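Uncharacterized protein (Synechococcus sp. WH 8102, PDB 4DCI) is of unknown function but, as a YlqD-family protein, joins a small beta sheet to a long antiparallel helical hairpin and assembles as a tetramer. Local coordinates at residues 16-21 and 115-120; 20-25 and 104-109; 57-62 and 72-77. All coordinates share one frame; numbering follows the deposited sequence.

In the fold
Interactions 1 and 2 both use strand 10-21, and they share A20 and V21. All three contacts are partly buried. Interaction 1 is sheet pairing with strand 111-123, its apolar face against a second subunit. Interaction 2, where no other subunit touches the segments, sits where strand gives way to helix, and swaps the bond ladder for one backbone bond beside buried V22, with exposed M108 and D109 at its border. Interaction 3, nested in the loop closed by the other two and about 49 Å from the centre of interaction 1, joins the far ends of helices 24-60 and 69-104 through side chains alone: V59 and V75 are buried, R60 is exposed, and two other subunits pack round it.

Interaction 1: 16-21 and 115-120; sequences ITVRAV and GQLESS
I16 and L117 face each other as a hydrogen-bonded pair of antiparallel strands, clasped by two backbone bonds. I16 N gives to L117 O at 2.7 Å, and L117 N returns to I16 O at 2.7 Å. One step along, V18 N reaches G115 O at 2.9 Å, with N-H...O nearly straight at 172°. The well-packed side of the strand pair is the apolar one. There the CG2 branch of V18, set beside its own backbone N (chi1 -163° puts CG1 opposite that N), touches L117 CD1 at 3.7 Å. On the same face the side chains of I16 and L117 stand next to each other, I16 CB lying 4.5 Å from L117 CB. L129 and M133 of the second subunit lie against V18 and L117, while S119 OG bonds to T11 O of that subunit. With an alanine in place of I16 the branches beyond CB would be gone, and the apolar face beside L117 would probably be thinner, although the backbone bonds would stay. The other face, carrying T17 and Q116, is looser and more exposed. These two side chains lie alongside each other and point the same way; the bend at chi2 of Q116 brings NE2 to T17 OG1 at 3.3 Å, a weak bond at a poor angle of 125°. The chemistry implies that main-chain bonds set the register of strands 10-21 and 111-123, apolar packing closes the face turned to the second subunit, and the amide-hydroxyl pair adds little.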
ATOM      1  N   ILE B  16      -4.640 -19.094  -9.264  1.00 44.94           N
ATOM      2  CA  ILE B  16      -5.402 -19.968 -10.155  1.00 47.72           C
ATOM      3  C   ILE B  16      -5.921 -19.118 -11.309  1.00 48.64           C
ATOM      4  O   ILE B  16      -6.381 -17.994 -11.107  1.00 46.81           O
ATOM      5  CB  ILE B  16      -6.584 -20.661  -9.431  1.00 50.74           C
ATOM      6  CG1 ILE B  16      -6.084 -21.631  -8.361  1.00 56.82           C
ATOM      7  CG2 ILE B  16      -7.472 -21.431 -10.394  1.00 50.19           C
ATOM      8  CD1 ILE B  16      -4.995 -22.582  -8.816  1.00 62.02           C
ATOM      9  N   THR B  17      -5.832 -19.648 -12.522  1.00 50.38           N
ATOM     10  CA  THR B  17      -6.326 -18.932 -13.682  1.00 48.23           C
ATOM     11  C   THR B  17      -7.764 -19.333 -13.960  1.00 46.89           C
ATOM     12  O   THR B  17      -8.100 -20.513 -13.958  1.00 50.80           O
ATOM     13  CB  THR B  17      -5.439 -19.197 -14.906  1.00 49.84           C
ATOM     14  OG1 THR B  17      -4.124 -18.694 -14.644  1.00 51.25           O
ATOM     15  CG2 THR B  17      -6.005 -18.523 -16.152  1.00 52.70           C
ATOM     16  N   VAL B  18      -8.615 -18.343 -14.177  1.00 46.12           N
ATOM     17  CA  VAL B  18      -9.995 -18.608 -14.549  1.00 48.28           C
ATOM     18  C   VAL B  18     -10.133 -18.395 -16.051  1.00 49.00           C
ATOM     19  O   VAL B  18      -9.838 -17.313 -16.559  1.00 55.11           O
ATOM     20  CB  VAL B  18     -10.978 -17.688 -13.792  1.00 47.29           C
ATOM     21  CG1 VAL B  18     -12.397 -18.233 -13.869  1.00 43.82           C
ATOM     22  CG2 VAL B  18     -10.560 -17.553 -12.341  1.00 45.07           C
ATOM     23  N   ARG B  19     -10.545 -19.436 -16.763  1.00 50.14           N
ATOM     24  CA  ARG B  19     -10.883 -19.311 -18.180  1.00 56.80           C
ATOM     25  C   ARG B  19     -12.402 -19.439 -18.348  1.00 54.69           C
ATOM     26  O   ARG B  19     -13.033 -20.224 -17.646  1.00 63.19           O
ATOM     27  CB  ARG B  19     -10.161 -20.384 -19.005  1.00 61.33           C
ATOM     28  CG  ARG B  19      -8.648 -20.237 -19.034  1.00 62.74           C
ATOM     29  CD  ARG B  19      -7.972 -21.460 -19.630  1.00 68.12           C
ATOM     30  NE  ARG B  19      -6.552 -21.493 -19.278  1.00 76.62           N
ATOM     31  CZ  ARG B  19      -5.794 -22.592 -19.247  1.00 75.93           C
ATOM     32  NH1 ARG B  19      -6.302 -23.786 -19.540  1.00 87.64           N
ATOM     33  NH2 ARG B  19      -4.515 -22.502 -18.905  1.00 81.09           N
ATOM     34  N   ALA B  20     -12.991 -18.671 -19.262  1.00 53.64           N
ATOM     35  CA  ALA B  20     -14.439 -18.757 -19.509  1.00 54.02           C
ATOM     36  C   ALA B  20     -14.767 -19.339 -20.868  1.00 52.72           C
ATOM     37  O   ALA B  20     -14.119 -19.029 -21.874  1.00 53.86           O
ATOM     38  CB  ALA B  20     -15.107 -17.401 -19.351  1.00 51.51           C
ATOM     39  N   VAL B  21     -15.773 -20.199 -20.885  1.00 53.67           N
ATOM     40  CA  VAL B  21     -16.351 -20.676 -22.130  1.00 57.63           C
ATOM     41  C   VAL B  21     -17.209 -19.536 -22.665  1.00 59.96           C
ATOM     42  O   VAL B  21     -17.985 -18.926 -21.910  1.00 58.67           O
ATOM     43  CB  VAL B  21     -17.211 -21.941 -21.913  1.00 57.62           C
ATOM     44  CG1 VAL B  21     -17.798 -22.434 -23.226  1.00 63.51           C
ATOM     45  CG2 VAL B  21     -16.387 -23.052 -21.295  1.00 54.15           C
ATOM     46  N   GLY B 115      -8.941 -13.507 -15.790  1.00 65.30           N
ATOM     47  CA  GLY B 115      -8.433 -13.213 -14.447  1.00 66.05           C
ATOM     48  C   GLY B 115      -7.944 -14.383 -13.607  1.00 63.90           C
ATOM     49  O   GLY B 115      -7.878 -15.521 -14.079  1.00 59.82           O
ATOM     50  N   GLN B 116      -7.621 -14.077 -12.348  1.00 59.81           N
ATOM     51  CA  GLN B 116      -6.927 -14.981 -11.426  1.00 53.70           C
ATOM     52  C   GLN B 116      -7.618 -15.050 -10.072  1.00 48.87           C
ATOM     53  O   GLN B 116      -8.268 -14.100  -9.658  1.00 52.14           O
ATOM     54  CB  GLN B 116      -5.520 -14.458 -11.171  1.00 53.71           C
ATOM     55  CG  GLN B 116      -4.777 -14.009 -12.409  1.00 60.70           C
ATOM     56  CD  GLN B 116      -3.919 -15.111 -12.974  1.00 65.11           C
ATOM     57  OE1 GLN B 116      -3.097 -15.685 -12.260  1.00 68.47           O
ATOM     58  NE2 GLN B 116      -4.096 -15.411 -14.260  1.00 73.57           N
ATOM     59  N   LEU B 117      -7.446 -16.163  -9.366  1.00 46.49           N
ATOM     60  CA  LEU B 117      -7.909 -16.280  -7.986  1.00 44.40           C
ATOM     61  C   LEU B 117      -6.787 -16.749  -7.090  1.00 43.16           C
ATOM     62  O   LEU B 117      -6.010 -17.625  -7.479  1.00 42.41           O
ATOM     63  CB  LEU B 117      -9.041 -17.280  -7.898  1.00 43.95           C
ATOM     64  CG  LEU B 117     -10.325 -16.847  -8.579  1.00 45.64           C
ATOM     65  CD1 LEU B 117     -11.217 -18.058  -8.764  1.00 45.16           C
ATOM     66  CD2 LEU B 117     -11.018 -15.774  -7.756  1.00 50.33           C
ATOM     67  N   GLU B 118      -6.701 -16.185  -5.886  1.00 40.94           N
ATOM     68  CA  GLU B 118      -5.709 -16.669  -4.938  1.00 40.70           C
ATOM     69  C   GLU B 118      -6.099 -18.076  -4.507  1.00 40.53           C
ATOM     70  O   GLU B 118      -7.268 -18.343  -4.198  1.00 38.46           O
ATOM     71  CB  GLU B 118      -5.535 -15.770  -3.708  1.00 39.67           C
ATOM     72  CG  GLU B 118      -4.397 -16.290  -2.829  1.00 44.95           C
ATOM     73  CD  GLU B 118      -4.322 -15.701  -1.428  1.00 48.32           C
ATOM     74  OE1 GLU B 118      -4.411 -14.466  -1.295  1.00 54.85           O
ATOM     75  OE2 GLU B 118      -4.143 -16.482  -0.456  1.00 53.48           O
ATOM     76  N   SER B 119      -5.105 -18.963  -4.512  1.00 40.89           N
ATOM     77  CA  SER B 119      -5.262 -20.347  -4.095  1.00 40.40           C
ATOM     78  C   SER B 119      -4.070 -20.761  -3.249  1.00 39.70           C
ATOM     79  O   SER B 119      -3.181 -19.950  -2.963  1.00 39.52           O
ATOM     80  CB  SER B 119      -5.353 -21.254  -5.317  1.00 43.29           C
ATOM     81  OG  SER B 119      -5.404 -22.613  -4.938  1.00 49.59           O
ATOM     82  N   SER B 120      -4.066 -22.027  -2.848  1.00 39.05           N
ATOM     83  CA  SER B 120      -2.974 -22.588  -2.082  1.00 38.41           C
ATOM     84  C   SER B 120      -2.804 -24.035  -2.508  1.00 40.24           C
ATOM     85  O   SER B 120      -3.674 -24.572  -3.173  1.00 45.52           O
ATOM     86  CB  SER B 120      -3.282 -22.490  -0.590  1.00 39.07           C
ATOM     87  OG  SER B 120      -4.385 -23.307  -0.265  1.00 41.62           O
TER

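Interaction 2: 20-25 and 104-109; sequences AVVTPT and RELEMD
V22 is wrapped by residues 106-109 at the root of the helical hairpin, the junction where strand 10-21 turns into helix 24-60 and the chain coming off helix 69-104 heads back into the sheet. The first shell is centred on its side chain. V22 CB lies beside E107 O, and the two methyls part to meet different neighbours. CG1, opposite the backbone N (chi1 -178°), reaches M108 CE at 3.7 Å, the selenomethionine crossing it at about a right angle. CG2, on the other branch, meets L106 CD1 at 3.9 Å. M108 serves two partners, because its chain bends at chi2 and chi3: while CE rests on V22, SE lies 3.6 Å from P24 CD, against the ring that opens helix 24-60. V21 adds a looser touch through CG1, 4.1 Å from D109 CA. Further out, other residues hold this shell in place. T23 is the N-cap of helix 24-60, and its OG1 bonds to W26 N and also to D141 OD1. D109 turns its CB away from V22 and uses OD1 in a salt bridge with R140, tying the returning chain to strand 136-140. K27 NZ bonds to L106 O, so helix 24-60 also grips the backbone of the stretch that leaves its partner helix, and V112 closes in on V22 and L106 from strand 111-123. The single hydrogen bond across the two segments runs from D109 N to V22 O, 2.9 Å long with an N-H...O angle of 174°.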
ATOM      1  N   ALA B  20     -12.991 -18.671 -19.262  1.00 53.64           N
ATOM      2  CA  ALA B  20     -14.439 -18.757 -19.509  1.00 54.02           C
ATOM      3  C   ALA B  20     -14.767 -19.339 -20.868  1.00 52.72           C
ATOM      4  O   ALA B  20     -14.119 -19.029 -21.874  1.00 53.86           O
ATOM      5  CB  ALA B  20     -15.107 -17.401 -19.351  1.00 51.51           C
ATOM      6  N   VAL B  21     -15.773 -20.199 -20.885  1.00 53.67           N
ATOM      7  CA  VAL B  21     -16.351 -20.676 -22.130  1.00 57.63           C
ATOM      8  C   VAL B  21     -17.209 -19.536 -22.665  1.00 59.96           C
ATOM      9  O   VAL B  21     -17.985 -18.926 -21.910  1.00 58.67           O
ATOM     10  CB  VAL B  21     -17.211 -21.941 -21.913  1.00 57.62           C
ATOM     11  CG1 VAL B  21     -17.798 -22.434 -23.226  1.00 63.51           C
ATOM     12  CG2 VAL B  21     -16.387 -23.052 -21.295  1.00 54.15           C
ATOM     13  N   VAL B  22     -17.059 -19.225 -23.951  1.00 59.98           N
ATOM     14  CA  VAL B  22     -17.855 -18.145 -24.530  1.00 62.08           C
ATOM     15  C   VAL B  22     -19.326 -18.557 -24.678  1.00 62.42           C
ATOM     16  O   VAL B  22     -19.669 -19.473 -25.441  1.00 61.40           O
ATOM     17  CB  VAL B  22     -17.283 -17.605 -25.859  1.00 62.43           C
ATOM     18  CG1 VAL B  22     -18.147 -16.453 -26.363  1.00 61.14           C
ATOM     19  CG2 VAL B  22     -15.848 -17.129 -25.680  1.00 57.21           C
ATOM     20  N   THR B  23     -20.173 -17.884 -23.902  1.00 61.01           N
ATOM     21  CA  THR B  23     -21.618 -18.037 -23.973  1.00 62.08           C
ATOM     22  C   THR B  23     -22.196 -16.670 -24.275  1.00 63.17           C
ATOM     23  O   THR B  23     -21.519 -15.659 -24.080  1.00 64.47           O
ATOM     24  CB  THR B  23     -22.231 -18.495 -22.636  1.00 62.21           C
ATOM     25  OG1 THR B  23     -22.144 -17.434 -21.676  1.00 60.44           O
ATOM     26  CG2 THR B  23     -21.545 -19.744 -22.103  1.00 66.63           C
ATOM     27  N   PRO B  24     -23.457 -16.622 -24.734  1.00 68.11           N
ATOM     28  CA  PRO B  24     -24.061 -15.322 -24.990  1.00 66.57           C
ATOM     29  C   PRO B  24     -24.184 -14.500 -23.705  1.00 62.99           C
ATOM     30  O   PRO B  24     -23.850 -13.318 -23.709  1.00 63.66           O
ATOM     31  CB  PRO B  24     -25.445 -15.681 -25.547  1.00 70.90           C
ATOM     32  CG  PRO B  24     -25.321 -17.092 -26.023  1.00 73.38           C
ATOM     33  CD  PRO B  24     -24.387 -17.724 -25.038  1.00 73.19           C
ATOM     34  N   THR B  25     -24.630 -15.118 -22.614  1.00 61.41           N
ATOM     35  CA  THR B  25     -24.712 -14.421 -21.333  1.00 60.19           C
ATOM     36  C   THR B  25     -23.375 -13.784 -21.023  1.00 60.20           C
ATOM     37  O   THR B  25     -23.311 -12.646 -20.572  1.00 66.38           O
ATOM     38  CB  THR B  25     -25.094 -15.364 -20.178  1.00 62.49           C
ATOM     39  OG1 THR B  25     -26.467 -15.752 -20.310  1.00 65.49           O
ATOM     40  CG2 THR B  25     -24.907 -14.678 -18.830  1.00 60.72           C
ATOM     41  N   ARG B 104     -15.939  -8.694 -28.994  1.00 62.76           N
ATOM     42  CA  ARG B 104     -16.972  -8.751 -30.025  1.00 65.54           C
ATOM     43  C   ARG B 104     -16.679  -9.797 -31.091  1.00 69.25           C
ATOM     44  O   ARG B 104     -17.585 -10.481 -31.552  1.00 79.81           O
ATOM     45  CB  ARG B 104     -17.151  -7.385 -30.676  1.00 65.94           C
ATOM     46  CG  ARG B 104     -17.797  -6.363 -29.760  1.00 67.66           C
ATOM     47  CD  ARG B 104     -17.804  -4.985 -30.392  1.00 65.46           C
ATOM     48  NE  ARG B 104     -18.526  -4.037 -29.555  1.00 62.96           N
ATOM     49  CZ  ARG B 104     -18.614  -2.738 -29.800  1.00 62.68           C
ATOM     50  NH1 ARG B 104     -18.019  -2.217 -30.863  1.00 68.27           N
ATOM     51  NH2 ARG B 104     -19.296  -1.957 -28.978  1.00 73.27           N
ATOM     52  N   GLU B 105     -15.410  -9.927 -31.457  1.00 68.35           N
ATOM     53  CA  GLU B 105     -14.986 -10.856 -32.493  1.00 77.42           C
ATOM     54  C   GLU B 105     -14.873 -12.317 -32.004  1.00 83.79           C
ATOM     55  O   GLU B 105     -14.301 -13.164 -32.697  1.00 88.15           O
ATOM     56  CB  GLU B 105     -13.654 -10.379 -33.064  1.00 87.62           C
ATOM     57  CG  GLU B 105     -13.344 -10.870 -34.467  1.00104.09           C
ATOM     58  CD  GLU B 105     -11.852 -10.913 -34.738  1.00117.97           C
ATOM     59  OE1 GLU B 105     -11.071 -11.025 -33.764  1.00123.74           O
ATOM     60  OE2 GLU B 105     -11.458 -10.837 -35.923  1.00129.64           O
ATOM     61  N   LEU B 106     -15.418 -12.612 -30.822  1.00 83.65           N
ATOM     62  CA  LEU B 106     -15.396 -13.977 -30.271  1.00 86.87           C
ATOM     63  C   LEU B 106     -16.618 -14.808 -30.654  1.00 88.83           C
ATOM     64  O   LEU B 106     -17.740 -14.296 -30.705  1.00 76.57           O
ATOM     65  CB  LEU B 106     -15.279 -13.964 -28.745  1.00 81.25           C
ATOM     66  CG  LEU B 106     -13.941 -13.658 -28.069  1.00 82.64           C
ATOM     67  CD1 LEU B 106     -14.130 -13.684 -26.559  1.00 67.45           C
ATOM     68  CD2 LEU B 106     -12.848 -14.632 -28.492  1.00 84.02           C
ATOM     69  N   GLU B 107     -16.384 -16.100 -30.895  1.00 87.39           N
ATOM     70  CA  GLU B 107     -17.443 -17.051 -31.234  1.00 82.62           C
ATOM     71  C   GLU B 107     -17.836 -17.884 -30.020  1.00 77.34           C
ATOM     72  O   GLU B 107     -17.036 -18.064 -29.099  1.00 75.32           O
ATOM     73  CB  GLU B 107     -16.992 -17.968 -32.371  1.00 84.44           C
ATOM     74  CG  GLU B 107     -16.936 -17.291 -33.733  1.00 95.55           C
ATOM     75  CD  GLU B 107     -15.832 -17.843 -34.620  1.00 98.82           C
ATOM     76  OE1 GLU B 107     -14.816 -18.343 -34.082  1.00 99.56           O
ATOM     77  OE2 GLU B 107     -15.974 -17.765 -35.858  1.00113.35           O
HETATM   78  N   MSE B 108     -19.072 -18.382 -30.027  1.00 74.52           N
HETATM   79  CA  MSE B 108     -19.562 -19.276 -28.978  1.00 75.51           C
HETATM   80  C   MSE B 108     -18.659 -20.495 -28.828  1.00 75.54           C
HETATM   81  O   MSE B 108     -18.084 -20.985 -29.810  1.00 74.15           O
HETATM   82  CB  MSE B 108     -20.993 -19.739 -29.277  1.00 78.41           C
HETATM   83  CG  MSE B 108     -22.036 -18.636 -29.383  1.00 82.68           C
HETATM   84 SE   MSE B 108     -22.100 -17.472 -27.827  0.75 74.41          SE
HETATM   85  CE  MSE B 108     -21.127 -15.955 -28.549  1.00 68.19           C
ATOM     86  N   ASP B 109     -18.529 -20.968 -27.590  1.00 74.39           N
ATOM     87  CA  ASP B 109     -17.749 -22.174 -27.270  1.00 73.41           C
ATOM     88  C   ASP B 109     -16.223 -22.034 -27.408  1.00 69.82           C
ATOM     89  O   ASP B 109     -15.483 -23.002 -27.205  1.00 64.47           O
ATOM     90  CB  ASP B 109     -18.268 -23.389 -28.052  1.00 74.87           C
ATOM     91  CG  ASP B 109     -19.694 -23.749 -27.689  1.00 79.91           C
ATOM     92  OD1 ASP B 109     -20.089 -23.537 -26.521  1.00 78.61           O
ATOM     93  OD2 ASP B 109     -20.424 -24.249 -28.569  1.00 83.44           O
TER

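Interaction 3: 57-62 and 72-77; sequences DQVRRQ and QEQVAN
V59 and V75 bring the two helices together with their CA atoms 7.5 Å apart, helix 24-60 nearing its end as helix 69-104 sets off in the opposite direction. Both valines turn toward the opposite segment, yet their methyls just graze, V59 CG1 standing 4.4 Å from V75 CG2. A nearer neighbour of V59 is Q74, which crosses it obliquely and lays its amide against the valine: V59 CG1 is 3.7 Å from Q74 OE1. Extended beyond CG, Q74 carries that amide across to Q62, which comes from the opposite direction. Q74 NE2 gives Q62 OE1 a weak hydrogen bond, 3.3 Å long though fairly straight at 166°, with the two amide planes turned 34° apart. The same NE2 also makes a weak bond to R70 O, so it is shared between its own helix and the chain opposite. R60 supplies the other flank. Its chain bends at chi2 (-99°) and swings the guanidinium over to V75; the R60 side chain crosses V75 at about a right angle, NH1 coming to 3.8 Å from V75 CG1, which is plain packing of a charged group beside methyls. Copies of the protein pack round the pair as well: A76 and E73 of the second subunit touch Q62 and Q74, and Q62 of the third subunit lies on Q72. The last turn of helix 24-60 and the first turns of helix 69-104 thus meet near the connecting loop and form the tip of an antiparallel helical hairpin, consistent with the predicted coiled coil.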
ATOM      1  N   ASP B  57      -6.321  29.139 -13.868  1.00116.48           N
ATOM      2  CA  ASP B  57      -6.919  30.465 -13.687  1.00128.52           C
ATOM      3  C   ASP B  57      -6.695  31.059 -12.294  1.00126.13           C
ATOM      4  O   ASP B  57      -6.561  32.275 -12.156  1.00118.54           O
ATOM      5  CB  ASP B  57      -8.409  30.432 -14.016  1.00136.28           C
ATOM      6  CG  ASP B  57      -8.673  30.289 -15.500  1.00135.80           C
ATOM      7  OD1 ASP B  57      -7.806  29.753 -16.220  1.00129.50           O
ATOM      8  OD2 ASP B  57      -9.756  30.712 -15.949  1.00139.07           O
ATOM      9  N   GLN B  58      -6.656  30.196 -11.277  1.00129.38           N
ATOM     10  CA  GLN B  58      -6.391  30.608  -9.896  1.00141.37           C
ATOM     11  C   GLN B  58      -4.978  31.157  -9.751  1.00135.61           C
ATOM     12  O   GLN B  58      -4.774  32.231  -9.187  1.00138.47           O
ATOM     13  CB  GLN B  58      -6.565  29.432  -8.929  1.00136.44           C
ATOM     14  CG  GLN B  58      -7.985  28.912  -8.775  1.00148.73           C
ATOM     15  CD  GLN B  58      -8.068  27.743  -7.808  1.00159.95           C
ATOM     16  OE1 GLN B  58      -7.899  27.907  -6.600  1.00165.83           O
ATOM     17  NE2 GLN B  58      -8.334  26.556  -8.336  1.00151.54           N
ATOM     18  N   VAL B  59      -4.016  30.399 -10.270  1.00122.98           N
ATOM     19  CA  VAL B  59      -2.591  30.722 -10.184  1.00126.23           C
ATOM     20  C   VAL B  59      -2.258  32.048 -10.874  1.00128.99           C
ATOM     21  O   VAL B  59      -1.420  32.809 -10.390  1.00129.99           O
ATOM     22  CB  VAL B  59      -1.724  29.557 -10.730  1.00111.98           C
ATOM     23  CG1 VAL B  59      -0.280  29.981 -10.958  1.00116.66           C
ATOM     24  CG2 VAL B  59      -1.769  28.371  -9.778  1.00112.05           C
ATOM     25  N   ARG B  60      -2.931  32.326 -11.988  1.00123.63           N
ATOM     26  CA  ARG B  60      -2.761  33.587 -12.710  1.00136.83           C
ATOM     27  C   ARG B  60      -3.088  34.794 -11.827  1.00146.00           C
ATOM     28  O   ARG B  60      -2.420  35.824 -11.904  1.00150.16           O
ATOM     29  CB  ARG B  60      -3.624  33.603 -13.975  1.00134.63           C
ATOM     30  CG  ARG B  60      -3.218  32.581 -15.029  1.00130.29           C
ATOM     31  CD  ARG B  60      -2.375  33.193 -16.138  1.00128.83           C
ATOM     32  NE  ARG B  60      -1.680  32.175 -16.926  1.00127.20           N
ATOM     33  CZ  ARG B  60      -2.217  31.493 -17.935  1.00120.67           C
ATOM     34  NH1 ARG B  60      -1.486  30.595 -18.579  1.00118.03           N
ATOM     35  NH2 ARG B  60      -3.476  31.700 -18.304  1.00120.52           N
ATOM     36  N   ARG B  61      -4.104  34.648 -10.980  1.00149.41           N
ATOM     37  CA  ARG B  61      -4.503  35.695 -10.039  1.00161.83           C
ATOM     38  C   ARG B  61      -3.542  35.859  -8.853  1.00161.46           C
ATOM     39  O   ARG B  61      -3.977  36.090  -7.724  1.00175.51           O
ATOM     40  CB  ARG B  61      -5.922  35.430  -9.529  1.00155.61           C
ATOM     41  CG  ARG B  61      -7.005  36.177 -10.280  1.00157.81           C
ATOM     42  CD  ARG B  61      -8.326  36.063  -9.544  1.00167.70           C
ATOM     43  NE  ARG B  61      -9.206  37.186  -9.849  1.00180.16           N
ATOM     44  CZ  ARG B  61     -10.058  37.225 -10.869  1.00188.29           C
ATOM     45  NH1 ARG B  61     -10.161  36.197 -11.703  1.00161.96           N
ATOM     46  NH2 ARG B  61     -10.812  38.298 -11.056  1.00192.09           N
ATOM     47  N   GLN B  62      -2.242  35.739  -9.111  1.00151.92           N
ATOM     48  CA  GLN B  62      -1.220  35.976  -8.093  1.00155.03           C
ATOM     49  C   GLN B  62      -0.446  37.247  -8.399  1.00161.21           C
ATOM     50  O   GLN B  62      -0.089  38.001  -7.493  1.00160.40           O
ATOM     51  CB  GLN B  62      -0.240  34.809  -8.017  1.00139.62           C
ATOM     52  CG  GLN B  62      -0.699  33.634  -7.174  1.00139.79           C
ATOM     53  CD  GLN B  62       0.302  32.492  -7.190  1.00137.20           C
ATOM     54  OE1 GLN B  62       1.498  32.699  -7.393  1.00137.56           O
ATOM     55  NE2 GLN B  62      -0.185  31.277  -6.977  1.00134.92           N
ATOM     56  N   GLN B  72       4.485  31.498 -14.291  1.00 67.73           N
ATOM     57  CA  GLN B  72       4.662  30.780 -15.538  1.00 73.21           C
ATOM     58  C   GLN B  72       5.190  29.362 -15.362  1.00 72.96           C
ATOM     59  O   GLN B  72       4.817  28.470 -16.117  1.00 76.94           O
ATOM     60  CB  GLN B  72       5.534  31.578 -16.504  1.00 78.63           C
ATOM     61  CG  GLN B  72       4.734  32.559 -17.349  1.00 92.82           C
ATOM     62  CD  GLN B  72       3.627  31.876 -18.145  1.00105.11           C
ATOM     63  OE1 GLN B  72       3.840  30.829 -18.767  1.00101.46           O
ATOM     64  NE2 GLN B  72       2.436  32.466 -18.123  1.00119.31           N
ATOM     65  N   GLU B  73       6.036  29.152 -14.357  1.00 70.68           N
ATOM     66  CA  GLU B  73       6.582  27.821 -14.089  1.00 71.90           C
ATOM     67  C   GLU B  73       5.519  26.895 -13.486  1.00 71.78           C
ATOM     68  O   GLU B  73       5.453  25.709 -13.825  1.00 63.17           O
ATOM     69  CB  GLU B  73       7.853  27.905 -13.216  1.00 80.80           C
ATOM     70  CG  GLU B  73       7.705  27.495 -11.753  1.00 87.88           C
ATOM     71  CD  GLU B  73       8.537  26.273 -11.384  1.00 88.78           C
ATOM     72  OE1 GLU B  73       9.772  26.405 -11.273  1.00 92.10           O
ATOM     73  OE2 GLU B  73       7.962  25.189 -11.176  1.00 90.35           O
ATOM     74  N   GLN B  74       4.685  27.444 -12.604  1.00 73.40           N
ATOM     75  CA  GLN B  74       3.599  26.675 -12.005  1.00 74.04           C
ATOM     76  C   GLN B  74       2.662  26.182 -13.098  1.00 69.57           C
ATOM     77  O   GLN B  74       2.332  24.998 -13.151  1.00 70.85           O
ATOM     78  CB  GLN B  74       2.811  27.514 -11.005  1.00 77.68           C
ATOM     79  CG  GLN B  74       3.579  27.979  -9.785  1.00 82.68           C
ATOM     80  CD  GLN B  74       2.733  28.881  -8.909  1.00 92.67           C
ATOM     81  OE1 GLN B  74       1.785  28.426  -8.270  1.00104.30           O
ATOM     82  NE2 GLN B  74       3.065  30.172  -8.885  1.00100.17           N
ATOM     83  N   VAL B  75       2.251  27.097 -13.973  1.00 65.63           N
ATOM     84  CA  VAL B  75       1.403  26.767 -15.115  1.00 63.58           C
ATOM     85  C   VAL B  75       2.034  25.619 -15.915  1.00 61.27           C
ATOM     86  O   VAL B  75       1.397  24.583 -16.134  1.00 57.35           O
ATOM     87  CB  VAL B  75       1.137  28.012 -15.999  1.00 61.92           C
ATOM     88  CG1 VAL B  75       0.416  27.634 -17.280  1.00 56.21           C
ATOM     89  CG2 VAL B  75       0.321  29.043 -15.235  1.00 68.47           C
ATOM     90  N   ALA B  76       3.295  25.787 -16.309  1.00 61.05           N
ATOM     91  CA  ALA B  76       4.013  24.740 -17.035  1.00 59.78           C
ATOM     92  C   ALA B  76       3.926  23.407 -16.300  1.00 60.56           C
ATOM     93  O   ALA B  76       3.678  22.381 -16.929  1.00 66.72           O
ATOM     94  CB  ALA B  76       5.464  25.130 -17.273  1.00 52.96           C
ATOM     95  N   ASN B  77       4.110  23.433 -14.978  1.00 57.01           N
ATOM     96  CA  ASN B  77       3.960  22.238 -14.143  1.00 62.58           C
ATOM     97  C   ASN B  77       2.547  21.660 -14.171  1.00 62.93           C
ATOM     98  O   ASN B  77       2.377  20.442 -14.317  1.00 61.46           O
ATOM     99  CB  ASN B  77       4.375  22.517 -12.699  1.00 64.76           C
ATOM    100  CG  ASN B  77       5.872  22.641 -12.533  1.00 67.62           C
ATOM    101  OD1 ASN B  77       6.644  21.873 -13.103  1.00 67.40           O
ATOM    102  ND2 ASN B  77       6.290  23.609 -11.735  1.00 77.31           N
TER